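Local coordinates for protein Xaa-Pro aminopeptidase (Thermococcus sibiricus MM 739, PDB 4RGZ) that probably cleaves the bond between an N-terminal residue and a following proline, as a zinc-dependent M24B peptidase, at residues V159-I164 and N359-L364; V222-Y227 and D237-V242. One frame throughout, in Å; residues are numbered along the deposited sequence.

Contact 1 (V159-I164 and N359-L364); sequences VFYRFI and NADREL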
loop_
_atom_site.group_PDB
_atom_site.type_symbol
_atom_site.label_atom_id
_atom_site.label_comp_id
_atom_site.label_asym_id
_atom_site.label_seq_id
_atom_site.Cartn_x
_atom_site.Cartn_y
_atom_site.Cartn_z
ATOM N N VAL A 159 0.928 22.727 -5.191
ATOM C CA VAL A 159 0.280 22.324 -3.942
ATOM C C VAL A 159 0.840 23.147 -2.763
ATOM O O VAL A 159 0.093 23.818 -2.051
ATOM C CB VAL A 159 0.410 20.789 -3.744
ATOM C CG1 VAL A 159 -0.009 20.347 -2.356
ATOM C CG2 VAL A 159 -0.414 20.062 -4.806
ATOM N N PHE A 160 2.152 23.160 -2.597
ATOM C CA PHE A 160 2.750 24.065 -1.620
ATOM C C PHE A 160 2.103 25.453 -1.520
ATOM O O PHE A 160 1.765 25.874 -0.410
ATOM C CB PHE A 160 4.249 24.213 -1.845
ATOM C CG PHE A 160 4.884 25.200 -0.933
ATOM C CD1 PHE A 160 5.185 24.859 0.353
ATOM C CD2 PHE A 160 5.144 26.491 -1.360
ATOM C CE1 PHE A 160 5.766 25.762 1.208
ATOM C CE2 PHE A 160 5.731 27.411 -0.515
ATOM C CZ PHE A 160 6.036 27.049 0.783
ATOM N N TYR A 161 1.939 26.162 -2.639
ATOM C CA TYR A 161 1.416 27.532 -2.596
ATOM C C TYR A 161 -0.046 27.557 -2.219
ATOM O O TYR A 161 -0.462 28.333 -1.363
ATOM C CB TYR A 161 1.629 28.300 -3.926
ATOM C CG TYR A 161 3.085 28.425 -4.305
ATOM C CD1 TYR A 161 3.986 29.056 -3.438
ATOM C CD2 TYR A 161 3.589 27.863 -5.499
ATOM C CE1 TYR A 161 5.325 29.149 -3.749
ATOM C CE2 TYR A 161 4.953 27.945 -5.806
ATOM C CZ TYR A 161 5.813 28.597 -4.926
ATOM O OH TYR A 161 7.163 28.718 -5.170
ATOM N N ARG A 162 -0.843 26.711 -2.860
ATOM C CA ARG A 162 -2.267 26.715 -2.594
ATOM C C ARG A 162 -2.476 26.339 -1.126
ATOM O O ARG A 162 -3.346 26.892 -0.454
ATOM C CB ARG A 162 -3.019 25.808 -3.568
ATOM C CG ARG A 162 -4.309 26.440 -4.105
ATOM C CD ARG A 162 -4.495 26.013 -5.545
ATOM N NE ARG A 162 -5.887 25.991 -5.982
ATOM C CZ ARG A 162 -6.629 24.895 -6.216
ATOM N NH1 ARG A 162 -6.147 23.656 -6.038
ATOM N NH2 ARG A 162 -7.885 25.052 -6.628
ATOM N N PHE A 163 -1.620 25.446 -0.632
ATOM C CA PHE A 163 -1.612 25.035 0.774
ATOM C C PHE A 163 -1.397 26.191 1.710
ATOM O O PHE A 163 -2.347 26.618 2.349
ATOM C CB PHE A 163 -0.557 23.958 1.058
ATOM C CG PHE A 163 -0.698 23.327 2.401
ATOM C CD1 PHE A 163 -1.870 22.671 2.752
ATOM C CD2 PHE A 163 0.319 23.419 3.322
ATOM C CE1 PHE A 163 -2.018 22.104 4.000
ATOM C CE2 PHE A 163 0.192 22.844 4.572
ATOM C CZ PHE A 163 -0.979 22.191 4.908
ATOM N N ILE A 164 -0.166 26.693 1.769
ATOM C CA ILE A 164 0.183 27.844 2.616
ATOM C C ILE A 164 -0.602 29.113 2.333
ATOM O O ILE A 164 -0.394 30.105 3.020
ATOM C CB ILE A 164 1.688 28.218 2.591
ATOM C CG1 ILE A 164 2.096 28.841 1.237
ATOM C CG2 ILE A 164 2.564 27.043 3.012
ATOM C CD1 ILE A 164 3.382 29.643 1.266
ATOM N N ASN A 359 11.076 23.731 -6.249
ATOM C CA ASN A 359 11.569 25.077 -6.060
ATOM C C ASN A 359 10.755 25.962 -5.155
ATOM O O ASN A 359 10.925 27.168 -5.180
ATOM C CB ASN A 359 11.669 25.765 -7.425
ATOM C CG ASN A 359 12.960 25.443 -8.156
ATOM O OD1 ASN A 359 14.042 25.304 -7.558
ATOM N ND2 ASN A 359 12.851 25.333 -9.463
ATOM N N ALA A 360 9.840 25.389 -4.390
ATOM C CA ALA A 360 9.011 26.156 -3.441
ATOM C C ALA A 360 9.901 26.938 -2.462
ATOM O O ALA A 360 11.006 26.501 -2.148
ATOM C CB ALA A 360 8.091 25.206 -2.678
ATOM N N ASP A 361 9.426 28.099 -2.006
ATOM C CA ASP A 361 10.131 28.921 -1.013
ATOM C C ASP A 361 10.793 28.067 0.112
ATOM O O ASP A 361 10.156 27.186 0.713
ATOM C CB ASP A 361 9.164 29.928 -0.364
ATOM C CG ASP A 361 8.451 30.837 -1.367
ATOM O OD1 ASP A 361 7.570 30.365 -2.106
ATOM O OD2 ASP A 361 8.738 32.053 -1.392
ATOM N N ARG A 362 12.061 28.347 0.385
ATOM C CA ARG A 362 12.795 27.753 1.499
ATOM C C ARG A 362 12.976 28.726 2.697
ATOM O O ARG A 362 13.479 28.340 3.742
ATOM C CB ARG A 362 14.148 27.198 1.010
ATOM C CG ARG A 362 14.007 25.913 0.180
ATOM C CD ARG A 362 15.271 25.510 -0.567
ATOM N NE ARG A 362 15.410 26.172 -1.874
ATOM C CZ ARG A 362 14.845 25.745 -3.009
ATOM N NH1 ARG A 362 14.107 24.639 -3.028
ATOM N NH2 ARG A 362 15.028 26.413 -4.136
ATOM N N GLU A 363 12.569 29.989 2.549
ATOM C CA GLU A 363 12.637 30.941 3.648
ATOM C C GLU A 363 11.580 30.611 4.707
ATOM O O GLU A 363 10.584 29.952 4.412
ATOM C CB GLU A 363 12.512 32.381 3.143
ATOM C CG GLU A 363 11.130 32.844 2.687
ATOM C CD GLU A 363 10.758 32.420 1.258
ATOM O OE1 GLU A 363 9.727 32.945 0.745
ATOM O OE2 GLU A 363 11.468 31.558 0.654
ATOM N N LEU A 364 11.809 31.033 5.942
ATOM C CA LEU A 364 10.836 30.796 6.996
ATOM C C LEU A 364 9.577 31.669 6.850
ATOM O O LEU A 364 9.637 32.883 7.032
ATOM C CB LEU A 364 11.474 30.975 8.393
ATOM C CG LEU A 364 10.468 30.766 9.548
ATOM C CD1 LEU A 364 9.760 29.419 9.457
ATOM C CD2 LEU A 364 11.160 30.919 10.894
#
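Phe160 and Ala360 meet as ring and methyl. CB of Ala360 sits over one face of the Phe160 ring, 3.8 Å from its centroid, a CH-pi contact displaced toward the rim at CD2. The ring can present this face because its CG stands anti to the backbone N (chi1 176°), which sends the side chain out from the helix toward the loop. Asp361, the next residue, works at ring edges instead: its OD1 lies near the plane of the Phe160 ring, 3.8 Å from CE2, and in the plane of the Tyr161 ring on the CE1 side. The weakly positive C-H rims of the two rings probably suit a carboxylate oxygen. The carboxylate is turned differently to them, 26° from the plane of Phe160 but 87° from that of Tyr161. OH of Tyr161 lies 3.6 Å from CA of Ala360. These contacts join the last turns of the helix that contains 159-164 to the loop between strand 353-356 and strand 365-366; a helix of the pita-bread catalytic domain of the M24 family here meets the loop before the last strand. On the helix side, CG1 of Ile164, one turn on, lies on the opposite face of the Phe160 ring, and Tyr227 of strand 222-231 also packs against that phenylalanine. The loop has its own anchors: Asn359 N is hydrogen-bonded to Asp157 OD2, and Arg362 makes a salt bridge with Asp345.

Contact 2 (V222-Y227 and D237-V242); sequences VVIFDY and DVTRTV. With ZN (zinc ion), chain E.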
loop_
_atom_site.group_PDB
_atom_site.type_symbol
_atom_site.label_atom_id
_atom_site.label_comp_id
_atom_site.label_asym_id
_atom_site.label_seq_id
_atom_site.Cartn_x
_atom_site.Cartn_y
_atom_site.Cartn_z
ATOM N N VAL A 222 5.178 25.600 15.026
ATOM C CA VAL A 222 5.815 25.303 13.766
ATOM C C VAL A 222 5.237 24.005 13.195
ATOM O O VAL A 222 4.948 23.055 13.918
ATOM C CB VAL A 222 7.345 25.354 13.776
ATOM C CG1 VAL A 222 7.895 25.634 15.143
ATOM C CG2 VAL A 222 7.971 24.135 13.128
ATOM N N VAL A 223 5.007 24.012 11.888
ATOM C CA VAL A 223 4.318 22.941 11.214
ATOM C C VAL A 223 5.125 22.502 10.012
ATOM O O VAL A 223 5.414 23.301 9.110
ATOM C CB VAL A 223 2.920 23.375 10.743
ATOM C CG1 VAL A 223 2.139 22.174 10.219
ATOM C CG2 VAL A 223 2.159 24.043 11.872
ATOM N N ILE A 224 5.518 21.240 10.069
ATOM C CA ILE A 224 6.216 20.547 9.029
ATOM C C ILE A 224 5.190 19.851 8.164
ATOM O O ILE A 224 4.241 19.234 8.683
ATOM C CB ILE A 224 7.088 19.460 9.642
ATOM C CG1 ILE A 224 8.056 20.075 10.640
ATOM C CG2 ILE A 224 7.791 18.613 8.571
ATOM C CD1 ILE A 224 9.058 19.061 11.180
ATOM N N PHE A 225 5.349 19.964 6.850
ATOM C CA PHE A 225 4.507 19.192 5.923
ATOM C C PHE A 225 5.290 18.538 4.769
ATOM O O PHE A 225 6.146 19.159 4.136
ATOM C CB PHE A 225 3.250 19.954 5.494
ATOM C CG PHE A 225 3.501 21.317 4.953
ATOM C CD1 PHE A 225 3.975 22.343 5.772
ATOM C CD2 PHE A 225 3.219 21.605 3.606
ATOM C CE1 PHE A 225 4.178 23.620 5.253
ATOM C CE2 PHE A 225 3.425 22.882 3.069
ATOM C CZ PHE A 225 3.887 23.891 3.893
ATOM N N ASP A 226 5.018 17.255 4.563
ATOM C CA ASP A 226 5.897 16.368 3.810
ATOM C C ASP A 226 4.950 15.494 2.993
ATOM O O ASP A 226 4.057 14.843 3.547
ATOM C CB ASP A 226 6.738 15.557 4.805
ATOM C CG ASP A 226 7.810 14.677 4.159
ATOM O OD1 ASP A 226 7.876 14.566 2.913
ATOM O OD2 ASP A 226 8.630 14.085 4.929
ATOM N N TYR A 227 5.102 15.532 1.670
ATOM C CA TYR A 227 4.124 14.906 0.786
ATOM C C TYR A 227 4.774 14.656 -0.546
ATOM O O TYR A 227 5.963 14.955 -0.729
ATOM C CB TYR A 227 2.844 15.775 0.647
ATOM C CG TYR A 227 3.100 17.192 0.188
ATOM C CD1 TYR A 227 3.746 18.120 1.010
ATOM C CD2 TYR A 227 2.720 17.610 -1.094
ATOM C CE1 TYR A 227 3.993 19.412 0.567
ATOM C CE2 TYR A 227 2.979 18.897 -1.536
ATOM C CZ TYR A 227 3.604 19.794 -0.718
ATOM O OH TYR A 227 3.849 21.090 -1.184
ATOM N N ASP A 237 8.662 14.222 -3.744
ATOM C CA ASP A 237 8.746 14.137 -2.285
ATOM C C ASP A 237 9.325 15.463 -1.783
ATOM O O ASP A 237 10.531 15.755 -1.924
ATOM C CB ASP A 237 9.670 12.968 -1.903
ATOM C CG ASP A 237 9.726 12.701 -0.413
ATOM O OD1 ASP A 237 8.946 13.316 0.367
ATOM O OD2 ASP A 237 10.574 11.868 -0.004
ATOM N N VAL A 238 8.470 16.274 -1.183
ATOM C CA VAL A 238 8.913 17.544 -0.704
ATOM C C VAL A 238 8.486 17.682 0.756
ATOM O O VAL A 238 7.468 17.076 1.184
ATOM C CB VAL A 238 8.328 18.641 -1.611
ATOM C CG1 VAL A 238 6.846 18.807 -1.386
ATOM C CG2 VAL A 238 9.071 19.947 -1.445
ATOM N N THR A 239 9.283 18.434 1.518
ATOM C CA THR A 239 8.974 18.821 2.887
ATOM C C THR A 239 9.209 20.338 3.044
ATOM O O THR A 239 10.217 20.875 2.584
ATOM C CB THR A 239 9.890 18.081 3.913
ATOM O OG1 THR A 239 9.759 16.661 3.801
ATOM C CG2 THR A 239 9.549 18.463 5.328
ATOM N N ARG A 240 8.290 21.028 3.708
ATOM C CA ARG A 240 8.524 22.432 4.033
ATOM C C ARG A 240 8.062 22.747 5.464
ATOM O O ARG A 240 7.181 22.071 6.015
ATOM C CB ARG A 240 7.836 23.350 3.013
ATOM C CG ARG A 240 8.491 23.333 1.634
ATOM C CD ARG A 240 9.874 24.018 1.647
ATOM N NE ARG A 240 10.445 24.192 0.312
ATOM C CZ ARG A 240 11.156 23.283 -0.363
ATOM N NH1 ARG A 240 11.417 22.086 0.147
ATOM N NH2 ARG A 240 11.603 23.582 -1.573
ATOM N N THR A 241 8.647 23.778 6.060
ATOM C CA THR A 241 8.328 24.125 7.429
ATOM C C THR A 241 7.904 25.573 7.528
ATOM O O THR A 241 8.587 26.455 7.035
ATOM C CB THR A 241 9.522 23.822 8.346
ATOM O OG1 THR A 241 9.766 22.417 8.319
ATOM C CG2 THR A 241 9.270 24.244 9.765
ATOM N N VAL A 242 6.757 25.784 8.168
ATOM C CA VAL A 242 6.169 27.108 8.318
ATOM C C VAL A 242 5.810 27.353 9.787
ATOM O O VAL A 242 5.678 26.398 10.546
ATOM C CB VAL A 242 4.907 27.288 7.423
ATOM C CG1 VAL A 242 5.251 27.114 5.943
ATOM C CG2 VAL A 242 3.748 26.369 7.847
HETATM ZN ZN ZN E . 9.659 13.605 2.282
HETATM O O HOH W 1 10.811 12.041 3.058
#
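The beta hairpin of strands 222-231 and 234-243 carries two zinc ligands of the metallopeptidase, Asp226 and Asp237. Their OD1 atoms each bind zinc at 2.1 Å; a water and Glu344 complete the contacts to the ion. Asp226 also forms a salt bridge with Arg342 through OD2, while Thr239, its non-hydrogen-bonded pair, gives its OG1 to a hydrogen bond with Glu344, a second-shell link to the third ligand. Six backbone hydrogen bonds hold the antiparallel register, among them Phe225 N to Arg240 O at 2.9 Å. Side chains alternate, so Ile224, Asp226, Thr239 and Thr241 share the metal-bearing face, and aromatic rings lie on the other. There CG1 of Val238 rests over the Tyr227 ring, 3.7 Å from its centroid, and CG1 of Val242 meets the Phe225 ring in plane at its edge, 3.7 Å from CE1. With CG between the backbone N and carbonyl carbon (chi1 53°), the Phe225 ring leans over the partner strand, bringing CB of Arg240 over a face. Were Phe225 an alanine, its contacts with Val242 CG1 and Arg240 CB would probably be lost, opening a gap there. Arg240 NH1 donates to Thr239 O and Glu344 O, and NH2 salt-bridges Asp345.

Contacts 1 and 2 show how a metal-bearing hairpin is built into its surroundings from the face turned away from the ion. Their centres lie 9 Å apart, and Arg240 of contact 2 is one bridge: its NH2 is 3.0 Å from Ala360 O and probably hydrogen-bonded to it, while its NE makes a weaker bond to Asp361 O. Aromatic packing joins the helix to the same face, with Phe163 CD2 at 3.2 Å from Phe225 CE2, their planes inclined at about 50°. Contact 2 supplies two of the zinc ligands, Asp226 and Asp237, whereas the side chain of Phe160 in contact 1 remains about 12 Å from a bound zinc ion.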